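Putative hyaluronoglucosaminidase (Clostridium perfringens, PDB 6PWI) probably acts as a hexosaminidase of glycoside hydrolase family 84, this chain being one piece, with the catalytic barrel, of a longer, probably cell-wall-anchored protein. Local coordinates at residues Val50-Asp55 / Asp92-Leu97; Asn57-Glu62 / Glu84-Ile89; Leu489-Glu494 / Pro608-Leu613. One frame throughout, in Å; residues are numbered along the deposited sequence.

Overall arrangement
Contacts 1 and 2 belong to one structural unit: both use the mixed sheet of the N-terminal domain, which resembles domain 2 of family 20 glycoside hydrolases, and their centres lie about 12 Å apart. Contact 2 is nested within the chain loop that contact 1 closes. Strands 55-60 and 94-100 run side by side there, with T94 O 2.8 Å from N57 N. Contact 3 is separate, joining two loops in the helical region that follows the catalytic barrel; its centre is about 50 Å from that of contact 1 and about 54 Å from that of contact 2. All three lie away from D299, the predicted proton donor, just beyond barrel strand 293-296.

Contact 1 (Val50-Asp55 / Asp92-Leu97); sequences VTLGTD and DKTNFL
T94 and G53 supply the hydrogen bond that joins these segments: G53 N donates to T94 OG1 over 3.0 Å with an N-H...O angle of 145°. The CB of T94 points toward the 52-54 loop, and its chi1 of -53° sets OG1 beside its own backbone N, in front of the G53 amide. The backbones themselves stay apart; their nearest CA atoms, those of G53 and T94, are 5.8 Å from one another.

Apolar contact is slight. The T94 methyl CG2 comes only to 4.3 Å from L52 CD2.

Between D55 and K93 the opposite charges do not meet. K93 runs alongside D55, its CB lying 4.0 Å from D55 O, and bends at its last torsion to bring NZ within 4.0 Å of D55 CB. The D55 carboxylate leads elsewhere, leaving OD1 5.5 Å from K93 NZ.

Around this link, V50 pairs through its backbone with L166 of strand 165-175, while T94 does so with N57 of strand 55-60. L52 also reaches I137 of strand 136-141, and F96 packs on L72 and L76 of helix 66-78.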
ATOM      1  N   VAL A  50     -18.349  10.387 -26.423  1.00 52.71           N
ATOM      2  CA  VAL A  50     -18.274   9.261 -27.337  1.00 50.85           C
ATOM      3  C   VAL A  50     -19.245   8.186 -26.853  1.00 52.56           C
ATOM      4  O   VAL A  50     -19.539   8.109 -25.660  1.00 53.48           O
ATOM      5  CB  VAL A  50     -16.820   8.753 -27.410  1.00 52.19           C
ATOM      6  CG1 VAL A  50     -16.701   7.290 -27.822  1.00 51.23           C
ATOM      7  CG2 VAL A  50     -15.968   9.652 -28.293  1.00 51.96           C
ATOM      8  N   THR A  51     -19.753   7.374 -27.790  1.00 50.57           N
ATOM      9  CA  THR A  51     -20.605   6.249 -27.433  1.00 48.53           C
ATOM     10  C   THR A  51     -19.834   4.949 -27.649  1.00 48.29           C
ATOM     11  O   THR A  51     -19.238   4.749 -28.704  1.00 50.90           O
ATOM     12  CB  THR A  51     -21.944   6.279 -28.183  1.00 48.16           C
ATOM     13  OG1 THR A  51     -22.519   7.576 -28.026  1.00 47.24           O
ATOM     14  CG2 THR A  51     -22.929   5.244 -27.680  1.00 46.92           C
ATOM     15  N   LEU A  52     -19.851   4.082 -26.629  1.00 45.28           N
ATOM     16  CA  LEU A  52     -19.210   2.781 -26.706  1.00 45.32           C
ATOM     17  C   LEU A  52     -20.164   1.808 -27.383  1.00 46.98           C
ATOM     18  O   LEU A  52     -21.348   1.780 -27.060  1.00 48.46           O
ATOM     19  CB  LEU A  52     -18.868   2.295 -25.294  1.00 44.40           C
ATOM     20  CG  LEU A  52     -17.871   3.148 -24.513  1.00 43.22           C
ATOM     21  CD1 LEU A  52     -17.667   2.572 -23.127  1.00 44.61           C
ATOM     22  CD2 LEU A  52     -16.541   3.244 -25.239  1.00 43.32           C
ATOM     23  N   GLY A  53     -19.625   1.009 -28.312  1.00 48.77           N
ATOM     24  CA  GLY A  53     -20.398   0.002 -29.018  1.00 50.30           C
ATOM     25  C   GLY A  53     -20.431  -1.315 -28.252  1.00 52.87           C
ATOM     26  O   GLY A  53     -19.667  -1.500 -27.309  1.00 56.09           O
ATOM     27  N   THR A  54     -21.324  -2.217 -28.672  1.00 54.69           N
ATOM     28  CA  THR A  54     -21.429  -3.546 -28.091  1.00 56.69           C
ATOM     29  C   THR A  54     -20.294  -4.419 -28.624  1.00 57.74           C
ATOM     30  O   THR A  54     -19.826  -5.322 -27.934  1.00 58.05           O
ATOM     31  CB  THR A  54     -22.802  -4.167 -28.387  1.00 58.80           C
ATOM     32  OG1 THR A  54     -23.774  -3.297 -27.812  1.00 62.61           O
ATOM     33  CG2 THR A  54     -22.984  -5.555 -27.810  1.00 59.97           C
ATOM     34  N   ASP A  55     -19.876  -4.140 -29.865  1.00 59.00           N
ATOM     35  CA  ASP A  55     -18.825  -4.902 -30.523  1.00 58.03           C
ATOM     36  C   ASP A  55     -17.691  -3.958 -30.918  1.00 53.95           C
ATOM     37  O   ASP A  55     -17.916  -2.959 -31.603  1.00 56.52           O
ATOM     38  CB  ASP A  55     -19.370  -5.730 -31.691  1.00 63.30           C
ATOM     39  CG  ASP A  55     -20.319  -6.843 -31.262  1.00 70.75           C
ATOM     40  OD1 ASP A  55     -21.545  -6.654 -31.406  1.00 72.67           O
ATOM     41  OD2 ASP A  55     -19.828  -7.896 -30.792  1.00 74.23           O
ATOM     42  N   ASP A  92     -16.315   1.637 -38.730  1.00 58.77           N
ATOM     43  CA  ASP A  92     -17.700   1.379 -38.363  1.00 63.29           C
ATOM     44  C   ASP A  92     -17.854   1.044 -36.876  1.00 62.23           C
ATOM     45  O   ASP A  92     -18.961   1.140 -36.353  1.00 64.72           O
ATOM     46  CB  ASP A  92     -18.335   0.315 -39.268  1.00 72.35           C
ATOM     47  CG  ASP A  92     -17.607  -1.024 -39.266  1.00 79.69           C
ATOM     48  OD1 ASP A  92     -16.390  -1.039 -39.558  1.00 82.19           O
ATOM     49  OD2 ASP A  92     -18.262  -2.048 -38.971  1.00 84.25           O
ATOM     50  N   LYS A  93     -16.764   0.648 -36.199  1.00 59.49           N
ATOM     51  CA  LYS A  93     -16.838   0.132 -34.836  1.00 55.43           C
ATOM     52  C   LYS A  93     -16.100   1.054 -33.862  1.00 52.94           C
ATOM     53  O   LYS A  93     -15.468   2.024 -34.274  1.00 51.16           O
ATOM     54  CB  LYS A  93     -16.209  -1.263 -34.749  1.00 55.40           C
ATOM     55  CG  LYS A  93     -16.960  -2.400 -35.429  1.00 55.11           C
ATOM     56  CD  LYS A  93     -16.162  -3.691 -35.398  1.00 57.21           C
ATOM     57  CE  LYS A  93     -16.832  -4.860 -36.086  1.00 57.97           C
ATOM     58  NZ  LYS A  93     -18.084  -5.254 -35.400  1.00 58.46           N
ATOM     59  N   THR A  94     -16.198   0.729 -32.563  1.00 50.24           N
ATOM     60  CA  THR A  94     -15.324   1.268 -31.529  1.00 47.66           C
ATOM     61  C   THR A  94     -13.976   0.548 -31.599  1.00 44.19           C
ATOM     62  O   THR A  94     -13.931  -0.670 -31.758  1.00 42.72           O
ATOM     63  CB  THR A  94     -15.920   1.084 -30.124  1.00 48.96           C
ATOM     64  OG1 THR A  94     -17.244   1.615 -30.063  1.00 49.35           O
ATOM     65  CG2 THR A  94     -15.085   1.724 -29.037  1.00 47.96           C
ATOM     66  N   ASN A  95     -12.887   1.312 -31.454  1.00 41.64           N
ATOM     67  CA  ASN A  95     -11.530   0.809 -31.611  1.00 39.56           C
ATOM     68  C   ASN A  95     -10.738   0.970 -30.311  1.00 37.77           C
ATOM     69  O   ASN A  95     -10.726   2.045 -29.708  1.00 38.16           O
ATOM     70  CB  ASN A  95     -10.812   1.511 -32.770  1.00 40.54           C
ATOM     71  CG  ASN A  95     -11.352   1.149 -34.140  1.00 41.71           C
ATOM     72  OD1 ASN A  95     -10.906   0.181 -34.755  1.00 40.49           O
ATOM     73  ND2 ASN A  95     -12.296   1.932 -34.639  1.00 41.06           N
ATOM     74  N   PHE A  96     -10.058  -0.111 -29.898  1.00 35.03           N
ATOM     75  CA  PHE A  96      -9.063  -0.071 -28.834  1.00 32.71           C
ATOM     76  C   PHE A  96      -7.695  -0.399 -29.419  1.00 31.15           C
ATOM     77  O   PHE A  96      -7.482  -1.516 -29.875  1.00 32.07           O
ATOM     78  CB  PHE A  96      -9.407  -1.076 -27.733  1.00 32.92           C
ATOM     79  CG  PHE A  96     -10.682  -0.761 -26.995  1.00 34.43           C
ATOM     80  CD1 PHE A  96     -10.651  -0.080 -25.788  1.00 34.04           C
ATOM     81  CD2 PHE A  96     -11.917  -1.107 -27.524  1.00 35.10           C
ATOM     82  CE1 PHE A  96     -11.824   0.228 -25.116  1.00 34.65           C
ATOM     83  CE2 PHE A  96     -13.091  -0.794 -26.854  1.00 35.09           C
ATOM     84  CZ  PHE A  96     -13.042  -0.131 -25.649  1.00 34.74           C
ATOM     85  N   LEU A  97      -6.782   0.581 -29.427  1.00 30.47           N
ATOM     86  CA  LEU A  97      -5.432   0.330 -29.912  1.00 31.46           C
ATOM     87  C   LEU A  97      -4.453   0.418 -28.743  1.00 32.11           C
ATOM     88  O   LEU A  97      -4.432   1.416 -28.021  1.00 34.00           O
ATOM     89  CB  LEU A  97      -5.043   1.329 -31.014  1.00 31.75           C
ATOM     90  CG  LEU A  97      -6.109   1.760 -32.028  1.00 31.92           C
ATOM     91  CD1 LEU A  97      -5.474   2.569 -33.149  1.00 30.46           C
ATOM     92  CD2 LEU A  97      -6.873   0.580 -32.605  1.00 31.46           C
TER

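Contact 2 (Asn57-Glu62 / Glu84-Ile89)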
ATOM      1  N   ASN A  57     -13.398  -3.361 -32.109  1.00 39.63           N
ATOM      2  CA  ASN A  57     -12.186  -3.805 -32.773  1.00 37.76           C
ATOM      3  C   ASN A  57     -11.004  -3.491 -31.859  1.00 37.17           C
ATOM      4  O   ASN A  57     -10.888  -2.375 -31.355  1.00 35.66           O
ATOM      5  CB  ASN A  57     -12.020  -3.147 -34.147  1.00 37.53           C
ATOM      6  CG  ASN A  57     -10.704  -3.482 -34.823  1.00 37.28           C
ATOM      7  OD1 ASN A  57     -10.407  -4.648 -35.077  1.00 36.79           O
ATOM      8  ND2 ASN A  57      -9.908  -2.466 -35.120  1.00 36.38           N
ATOM      9  N   VAL A  58     -10.131  -4.492 -31.683  1.00 34.96           N
ATOM     10  CA  VAL A  58      -8.984  -4.418 -30.798  1.00 32.07           C
ATOM     11  C   VAL A  58      -7.714  -4.636 -31.620  1.00 32.67           C
ATOM     12  O   VAL A  58      -7.581  -5.643 -32.316  1.00 33.03           O
ATOM     13  CB  VAL A  58      -9.103  -5.478 -29.690  1.00 30.62           C
ATOM     14  CG1 VAL A  58      -7.843  -5.545 -28.850  1.00 30.93           C
ATOM     15  CG2 VAL A  58     -10.322  -5.241 -28.820  1.00 30.45           C
ATOM     16  N   VAL A  59      -6.769  -3.698 -31.495  1.00 30.59           N
ATOM     17  CA  VAL A  59      -5.495  -3.770 -32.187  1.00 28.98           C
ATOM     18  C   VAL A  59      -4.374  -3.734 -31.153  1.00 28.41           C
ATOM     19  O   VAL A  59      -4.189  -2.724 -30.484  1.00 29.65           O
ATOM     20  CB  VAL A  59      -5.352  -2.610 -33.192  1.00 28.18           C
ATOM     21  CG1 VAL A  59      -4.023  -2.651 -33.933  1.00 25.93           C
ATOM     22  CG2 VAL A  59      -6.524  -2.552 -34.161  1.00 27.49           C
ATOM     23  N   PHE A  60      -3.633  -4.840 -31.033  1.00 27.70           N
ATOM     24  CA  PHE A  60      -2.442  -4.869 -30.202  1.00 27.15           C
ATOM     25  C   PHE A  60      -1.202  -4.875 -31.091  1.00 27.05           C
ATOM     26  O   PHE A  60      -1.096  -5.678 -32.010  1.00 27.22           O
ATOM     27  CB  PHE A  60      -2.361  -6.156 -29.380  1.00 27.50           C
ATOM     28  CG  PHE A  60      -3.517  -6.447 -28.456  1.00 27.76           C
ATOM     29  CD1 PHE A  60      -3.787  -5.628 -27.369  1.00 27.49           C
ATOM     30  CD2 PHE A  60      -4.298  -7.578 -28.643  1.00 27.52           C
ATOM     31  CE1 PHE A  60      -4.841  -5.916 -26.513  1.00 27.42           C
ATOM     32  CE2 PHE A  60      -5.343  -7.872 -27.779  1.00 27.56           C
ATOM     33  CZ  PHE A  60      -5.613  -7.037 -26.719  1.00 27.81           C
ATOM     34  N   GLU A  61      -0.247  -3.998 -30.782  1.00 26.51           N
ATOM     35  CA  GLU A  61       1.063  -4.070 -31.399  1.00 26.46           C
ATOM     36  C   GLU A  61       1.770  -5.329 -30.910  1.00 27.09           C
ATOM     37  O   GLU A  61       1.360  -5.932 -29.925  1.00 28.30           O
ATOM     38  CB  GLU A  61       1.887  -2.842 -31.030  1.00 26.56           C
ATOM     39  CG  GLU A  61       1.442  -1.589 -31.751  1.00 27.61           C
ATOM     40  CD  GLU A  61       2.463  -0.473 -31.650  1.00 28.99           C
ATOM     41  OE1 GLU A  61       3.475  -0.666 -30.945  1.00 28.55           O
ATOM     42  OE2 GLU A  61       2.246   0.584 -32.281  1.00 30.73           O
ATOM     43  N   GLU A  62       2.858  -5.688 -31.597  1.00 29.27           N
ATOM     44  CA  GLU A  62       3.599  -6.921 -31.373  1.00 29.90           C
ATOM     45  C   GLU A  62       4.324  -6.892 -30.027  1.00 29.28           C
ATOM     46  O   GLU A  62       4.616  -7.948 -29.469  1.00 31.41           O
ATOM     47  CB  GLU A  62       4.567  -7.162 -32.536  1.00 30.88           C
ATOM     48  CG  GLU A  62       3.870  -7.500 -33.841  1.00 32.35           C
ATOM     49  CD  GLU A  62       3.156  -8.843 -33.863  1.00 34.38           C
ATOM     50  OE1 GLU A  62       3.720  -9.818 -33.328  1.00 36.23           O
ATOM     51  OE2 GLU A  62       2.036  -8.917 -34.417  1.00 36.90           O
ATOM     52  N   GLU A  84     -13.424  -8.284 -31.578  1.00 50.73           N
ATOM     53  CA  GLU A  84     -12.633  -9.062 -32.512  1.00 52.76           C
ATOM     54  C   GLU A  84     -11.291  -8.357 -32.685  1.00 50.73           C
ATOM     55  O   GLU A  84     -11.224  -7.130 -32.608  1.00 51.71           O
ATOM     56  CB  GLU A  84     -13.407  -9.294 -33.809  1.00 57.57           C
ATOM     57  CG  GLU A  84     -14.496 -10.340 -33.646  1.00 68.29           C
ATOM     58  CD  GLU A  84     -15.106 -10.871 -34.931  1.00 79.05           C
ATOM     59  OE1 GLU A  84     -15.229 -10.086 -35.897  1.00 82.32           O
ATOM     60  OE2 GLU A  84     -15.455 -12.073 -34.963  1.00 85.25           O
ATOM     61  N   GLU A  85     -10.227  -9.148 -32.864  1.00 47.37           N
ATOM     62  CA  GLU A  85      -8.885  -8.611 -33.013  1.00 46.24           C
ATOM     63  C   GLU A  85      -8.577  -8.430 -34.498  1.00 44.65           C
ATOM     64  O   GLU A  85      -8.925  -9.283 -35.307  1.00 46.30           O
ATOM     65  CB  GLU A  85      -7.867  -9.514 -32.311  1.00 44.91           C
ATOM     66  CG  GLU A  85      -6.530  -8.834 -32.060  1.00 47.28           C
ATOM     67  CD  GLU A  85      -5.499  -9.685 -31.337  1.00 49.00           C
ATOM     68  OE1 GLU A  85      -5.911 -10.595 -30.589  1.00 49.56           O
ATOM     69  OE2 GLU A  85      -4.286  -9.438 -31.523  1.00 48.30           O
ATOM     70  N   SER A  86      -7.936  -7.305 -34.840  1.00 42.17           N
ATOM     71  CA  SER A  86      -7.535  -7.012 -36.208  1.00 40.94           C
ATOM     72  C   SER A  86      -6.252  -6.180 -36.210  1.00 41.51           C
ATOM     73  O   SER A  86      -5.653  -5.971 -35.161  1.00 40.74           O
ATOM     74  CB  SER A  86      -8.645  -6.323 -36.963  1.00 37.40           C
ATOM     75  OG  SER A  86      -8.456  -4.915 -36.965  1.00 35.66           O
ATOM     76  N   ASN A  87      -5.856  -5.681 -37.390  1.00 43.19           N
ATOM     77  CA  ASN A  87      -4.590  -4.979 -37.517  1.00 42.05           C
ATOM     78  C   ASN A  87      -4.792  -3.544 -38.005  1.00 40.48           C
ATOM     79  O   ASN A  87      -3.818  -2.871 -38.335  1.00 37.87           O
ATOM     80  CB  ASN A  87      -3.597  -5.762 -38.379  1.00 46.98           C
ATOM     81  CG  ASN A  87      -2.154  -5.392 -38.102  1.00 51.96           C
ATOM     82  OD1 ASN A  87      -1.754  -5.231 -36.949  1.00 55.31           O
ATOM     83  ND2 ASN A  87      -1.357  -5.263 -39.150  1.00 51.91           N
ATOM     84  N   GLU A  88      -6.044  -3.066 -38.020  1.00 40.44           N
ATOM     85  CA  GLU A  88      -6.334  -1.728 -38.518  1.00 42.48           C
ATOM     86  C   GLU A  88      -7.534  -1.129 -37.787  1.00 42.01           C
ATOM     87  O   GLU A  88      -8.324  -1.848 -37.179  1.00 40.03           O
ATOM     88  CB  GLU A  88      -6.590  -1.759 -40.028  1.00 46.09           C
ATOM     89  CG  GLU A  88      -7.797  -2.598 -40.426  1.00 52.50           C
ATOM     90  CD  GLU A  88      -8.192  -2.604 -41.897  1.00 58.17           C
ATOM     91  OE1 GLU A  88      -7.407  -2.092 -42.733  1.00 62.10           O
ATOM     92  OE2 GLU A  88      -9.288  -3.124 -42.207  1.00 58.67           O
ATOM     93  N   ILE A  89      -7.662   0.200 -37.873  1.00 42.73           N
ATOM     94  CA  ILE A  89      -8.834   0.912 -37.392  1.00 45.53           C
ATOM     95  C   ILE A  89     -10.015   0.562 -38.296  1.00 48.83           C
ATOM     96  O   ILE A  89      -9.942   0.753 -39.506  1.00 55.80           O
ATOM     97  CB  ILE A  89      -8.575   2.438 -37.376  1.00 45.02           C
ATOM     98  CG1 ILE A  89      -7.411   2.815 -36.456  1.00 45.19           C
ATOM     99  CG2 ILE A  89      -9.843   3.210 -37.026  1.00 43.70           C
ATOM    100  CD1 ILE A  89      -6.942   4.245 -36.613  1.00 45.06           C
TER
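N57 and S86 face each other through their polar ends. The N57 chain swings its CG anti to the backbone N (chi1 175°), carrying the amide across to the neighbouring segment, where S86 OG donates to N57 OD1 at 2.7 Å from a position somewhat tilted out of the carbonyl plane. The other end of the amide, N57 ND2, reaches E88 O at 2.7 Å, a weak bond with a bent N-H...O angle of 129°; ND2 is also bonded to N95 OD1 on strand 94-100. S86 OG in turn accepts from E88 N at 3.2 Å, closing an ST turn, so this hydroxyl bonds to both segments, which would restrict its rotation.

The backbones beneath are parallel strands, the first and last elements of the beta-alpha-beta unit 55-60, 66-78, 82-85. V58 N donates to E84 O and S86 N donates to V58 O, both over 3.0 Å, which fixes the parallel register.

F60 and E85 cross at about a right angle: the carboxylate and ring planes are 85° apart, and E85 OE2 approaches ring atom F60 CD2 at 3.4 Å from the edge. V58 CG1 sits over one face of the F60 ring, displaced toward its rim, and the ring also touches K69 and L72 of helix 66-78. V59 turns CG2 to the bend of the second segment, 3.7 Å from S86 O and 3.6 Å from E88 O.

Contact 3 (Leu489-Glu494 / Pro608-Leu613); sequences LEESEE and PGTRHL
E491 lies opposite R611 and S492 opposite H612, with CA atoms 6.1 and 6.4 Å apart, yet neither segment is a regular strand or helix. S492 and G609 both adopt positive phi (65° and 73°), marking turns in the two loops. H612 is the N-cap residue of helix 613-623.

E491 carries the contact. Its chain is extended, with CG anti to the backbone N, and delivers OE2 to R611 N at 2.9 Å; the N-H...O angle of 168° makes this bond nearly straight. A water donates to the same OE2 and accepts from H612 N, while also bonding S492 OG. A second water ties E491 OE1 to T610 OG1, and OE1 accepts further from S478 N and D479 N, so both carboxylate oxygens are held.

The R611 chain stretches past E491, its CB 3.8 Å from E491 CB. E490 CA lies over one face of the R611 guanidinium, displaced toward its rim, 3.9 Å from R611 NE. R611 NH1 is salt-bridged to D479. H612 turns the edge of its ring to the backbone, with CD2 3.2 Å from E491 O. S492 OG, which bonds H476 ND1, lies 3.7 Å from L613 CD2.

The arrangement is thus a carboxylate and a water receiving backbone N-H groups just ahead of a helix N terminus, joining the loop before helix 496-507 to the loop between strand 602-604 and helix 613-623, in the helical region beyond the family 84 barrel.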
ATOM      1  N   LEU A 489       0.478   9.110  15.788  1.00 20.99           N
ATOM      2  CA  LEU A 489      -0.274   9.531  14.616  1.00 21.09           C
ATOM      3  C   LEU A 489      -1.673   9.940  15.048  1.00 22.25           C
ATOM      4  O   LEU A 489      -2.191   9.437  16.041  1.00 22.57           O
ATOM      5  CB  LEU A 489      -0.334   8.388  13.599  1.00 19.93           C
ATOM      6  CG  LEU A 489       1.017   7.913  13.061  1.00 19.24           C
ATOM      7  CD1 LEU A 489       0.853   6.650  12.232  1.00 18.89           C
ATOM      8  CD2 LEU A 489       1.704   9.012  12.265  1.00 18.42           C
ATOM      9  N   GLU A 490      -2.288  10.846  14.285  1.00 22.94           N
ATOM     10  CA  GLU A 490      -3.591  11.332  14.696  1.00 24.55           C
ATOM     11  C   GLU A 490      -4.653  10.257  14.491  1.00 23.97           C
ATOM     12  O   GLU A 490      -4.498   9.363  13.670  1.00 24.88           O
ATOM     13  CB  GLU A 490      -3.905  12.725  14.144  1.00 26.14           C
ATOM     14  CG  GLU A 490      -4.002  12.803  12.640  1.00 29.36           C
ATOM     15  CD  GLU A 490      -4.269  14.201  12.105  1.00 31.19           C
ATOM     16  OE1 GLU A 490      -3.543  15.148  12.500  1.00 31.64           O
ATOM     17  OE2 GLU A 490      -5.213  14.342  11.297  1.00 31.98           O
ATOM     18  N   GLU A 491      -5.706  10.359  15.304  1.00 25.03           N
ATOM     19  CA  GLU A 491      -6.806   9.415  15.413  1.00 24.45           C
ATOM     20  C   GLU A 491      -7.976  10.194  16.008  1.00 24.51           C
ATOM     21  O   GLU A 491      -7.780  11.004  16.910  1.00 24.86           O
ATOM     22  CB  GLU A 491      -6.377   8.261  16.321  1.00 23.87           C
ATOM     23  CG  GLU A 491      -7.391   7.146  16.474  1.00 24.44           C
ATOM     24  CD  GLU A 491      -6.938   6.080  17.463  1.00 26.08           C
ATOM     25  OE1 GLU A 491      -6.302   5.095  17.018  1.00 26.54           O
ATOM     26  OE2 GLU A 491      -7.207   6.236  18.682  1.00 26.27           O
ATOM     27  N   SER A 492      -9.180   9.987  15.466  1.00 24.91           N
ATOM     28  CA  SER A 492     -10.377  10.650  15.962  1.00 25.98           C
ATOM     29  C   SER A 492     -10.298  12.164  15.757  1.00 27.43           C
ATOM     30  O   SER A 492     -10.831  12.907  16.575  1.00 28.23           O
ATOM     31  CB  SER A 492     -10.633  10.322  17.427  1.00 24.20           C
ATOM     32  OG  SER A 492     -10.736   8.925  17.648  1.00 22.36           O
ATOM     33  N   GLU A 493      -9.671  12.624  14.664  1.00 29.36           N
ATOM     34  CA  GLU A 493      -9.343  14.038  14.544  1.00 31.98           C
ATOM     35  C   GLU A 493     -10.594  14.898  14.355  1.00 32.08           C
ATOM     36  O   GLU A 493     -10.673  15.999  14.900  1.00 32.42           O
ATOM     37  CB  GLU A 493      -8.283  14.296  13.473  1.00 34.38           C
ATOM     38  CG  GLU A 493      -7.717  15.713  13.505  1.00 37.64           C
ATOM     39  CD  GLU A 493      -7.112  16.239  14.806  1.00 41.60           C
ATOM     40  OE1 GLU A 493      -6.797  15.424  15.714  1.00 42.70           O
ATOM     41  OE2 GLU A 493      -6.942  17.475  14.911  1.00 42.11           O
ATOM     42  N   GLU A 494     -11.562  14.400  13.583  1.00 31.91           N
ATOM     43  CA  GLU A 494     -12.797  15.129  13.342  1.00 33.43           C
ATOM     44  C   GLU A 494     -13.664  15.172  14.600  1.00 31.70           C
ATOM     45  O   GLU A 494     -14.350  16.161  14.844  1.00 31.92           O
ATOM     46  CB  GLU A 494     -13.587  14.490  12.202  1.00 36.97           C
ATOM     47  CG  GLU A 494     -13.191  15.011  10.840  1.00 45.34           C
ATOM     48  CD  GLU A 494     -14.222  14.762   9.749  1.00 53.05           C
ATOM     49  OE1 GLU A 494     -14.720  13.616   9.641  1.00 56.68           O
ATOM     50  OE2 GLU A 494     -14.529  15.719   9.010  1.00 60.25           O
ATOM     51  N   PRO A 608      -8.746  -0.392  19.956  1.00 22.50           N
ATOM     52  CA  PRO A 608      -8.958   0.848  19.205  1.00 22.30           C
ATOM     53  C   PRO A 608      -9.364   2.026  20.094  1.00 22.58           C
ATOM     54  O   PRO A 608      -9.721   1.843  21.258  1.00 22.53           O
ATOM     55  CB  PRO A 608     -10.113   0.465  18.265  1.00 21.78           C
ATOM     56  CG  PRO A 608     -10.909  -0.549  19.065  1.00 21.74           C
ATOM     57  CD  PRO A 608      -9.859  -1.348  19.810  1.00 21.96           C
ATOM     58  N   GLY A 609      -9.278   3.237  19.524  1.00 22.81           N
ATOM     59  CA  GLY A 609      -9.836   4.453  20.096  1.00 22.04           C
ATOM     60  C   GLY A 609      -9.054   4.978  21.296  1.00 21.54           C
ATOM     61  O   GLY A 609      -9.636   5.608  22.177  1.00 22.72           O
ATOM     62  N   THR A 610      -7.738   4.756  21.300  1.00 20.03           N
ATOM     63  CA  THR A 610      -6.917   5.078  22.455  1.00 20.27           C
ATOM     64  C   THR A 610      -6.539   6.559  22.495  1.00 20.29           C
ATOM     65  O   THR A 610      -6.196   7.065  23.558  1.00 20.67           O
ATOM     66  CB  THR A 610      -5.632   4.235  22.498  1.00 20.74           C
ATOM     67  OG1 THR A 610      -5.028   4.258  21.204  1.00 21.02           O
ATOM     68  CG2 THR A 610      -5.859   2.805  22.930  1.00 20.14           C
ATOM     69  N   ARG A 611      -6.538   7.255  21.352  1.00 20.49           N
ATOM     70  CA  ARG A 611      -6.039   8.622  21.376  1.00 20.85           C
ATOM     71  C   ARG A 611      -7.046   9.543  22.069  1.00 21.04           C
ATOM     72  O   ARG A 611      -6.661  10.370  22.891  1.00 20.57           O
ATOM     73  CB  ARG A 611      -5.573   9.096  19.992  1.00 20.95           C
ATOM     74  CG  ARG A 611      -4.690  10.339  20.010  1.00 20.79           C
ATOM     75  CD  ARG A 611      -4.349  10.842  18.612  1.00 21.40           C
ATOM     76  NE  ARG A 611      -3.498  12.029  18.566  1.00 22.20           N
ATOM     77  CZ  ARG A 611      -2.162  12.028  18.631  1.00 22.69           C
ATOM     78  NH1 ARG A 611      -1.490  10.894  18.757  1.00 22.33           N
ATOM     79  NH2 ARG A 611      -1.498  13.171  18.586  1.00 22.08           N
ATOM     80  N   HIS A 612      -8.339   9.376  21.766  1.00 21.37           N
ATOM     81  CA  HIS A 612      -9.334  10.295  22.298  1.00 22.15           C
ATOM     82  C   HIS A 612     -10.545   9.569  22.880  1.00 22.79           C
ATOM     83  O   HIS A 612     -11.114  10.063  23.851  1.00 23.82           O
ATOM     84  CB  HIS A 612      -9.715  11.375  21.275  1.00 21.84           C
ATOM     85  CG  HIS A 612      -8.574  12.268  20.926  1.00 23.06           C
ATOM     86  ND1 HIS A 612      -7.989  13.114  21.850  1.00 22.92           N
ATOM     87  CD2 HIS A 612      -7.888  12.435  19.771  1.00 23.57           C
ATOM     88  CE1 HIS A 612      -6.993  13.765  21.280  1.00 23.07           C
ATOM     89  NE2 HIS A 612      -6.917  13.372  19.999  1.00 23.56           N
ATOM     90  N   LEU A 613     -10.931   8.418  22.304  1.00 22.61           N
ATOM     91  CA  LEU A 613     -12.186   7.780  22.686  1.00 22.21           C
ATOM     92  C   LEU A 613     -12.105   7.278  24.127  1.00 23.49           C
ATOM     93  O   LEU A 613     -13.001   7.546  24.932  1.00 24.75           O
ATOM     94  CB  LEU A 613     -12.556   6.641  21.728  1.00 21.34           C
ATOM     95  CG  LEU A 613     -12.818   7.006  20.264  1.00 21.59           C
ATOM     96  CD1 LEU A 613     -13.638   5.919  19.579  1.00 21.14           C
ATOM     97  CD2 LEU A 613     -13.503   8.357  20.114  1.00 20.24           C
TER
HETATM   98  O   HOH W   1      -9.356   7.951  19.637  1.00 21.70           O
HETATM   99  O   HOH W   2      -6.009  13.237  16.734  1.00 22.64           O
HETATM  100  O   HOH W   3      -6.044   3.109  18.720  1.00 24.26           O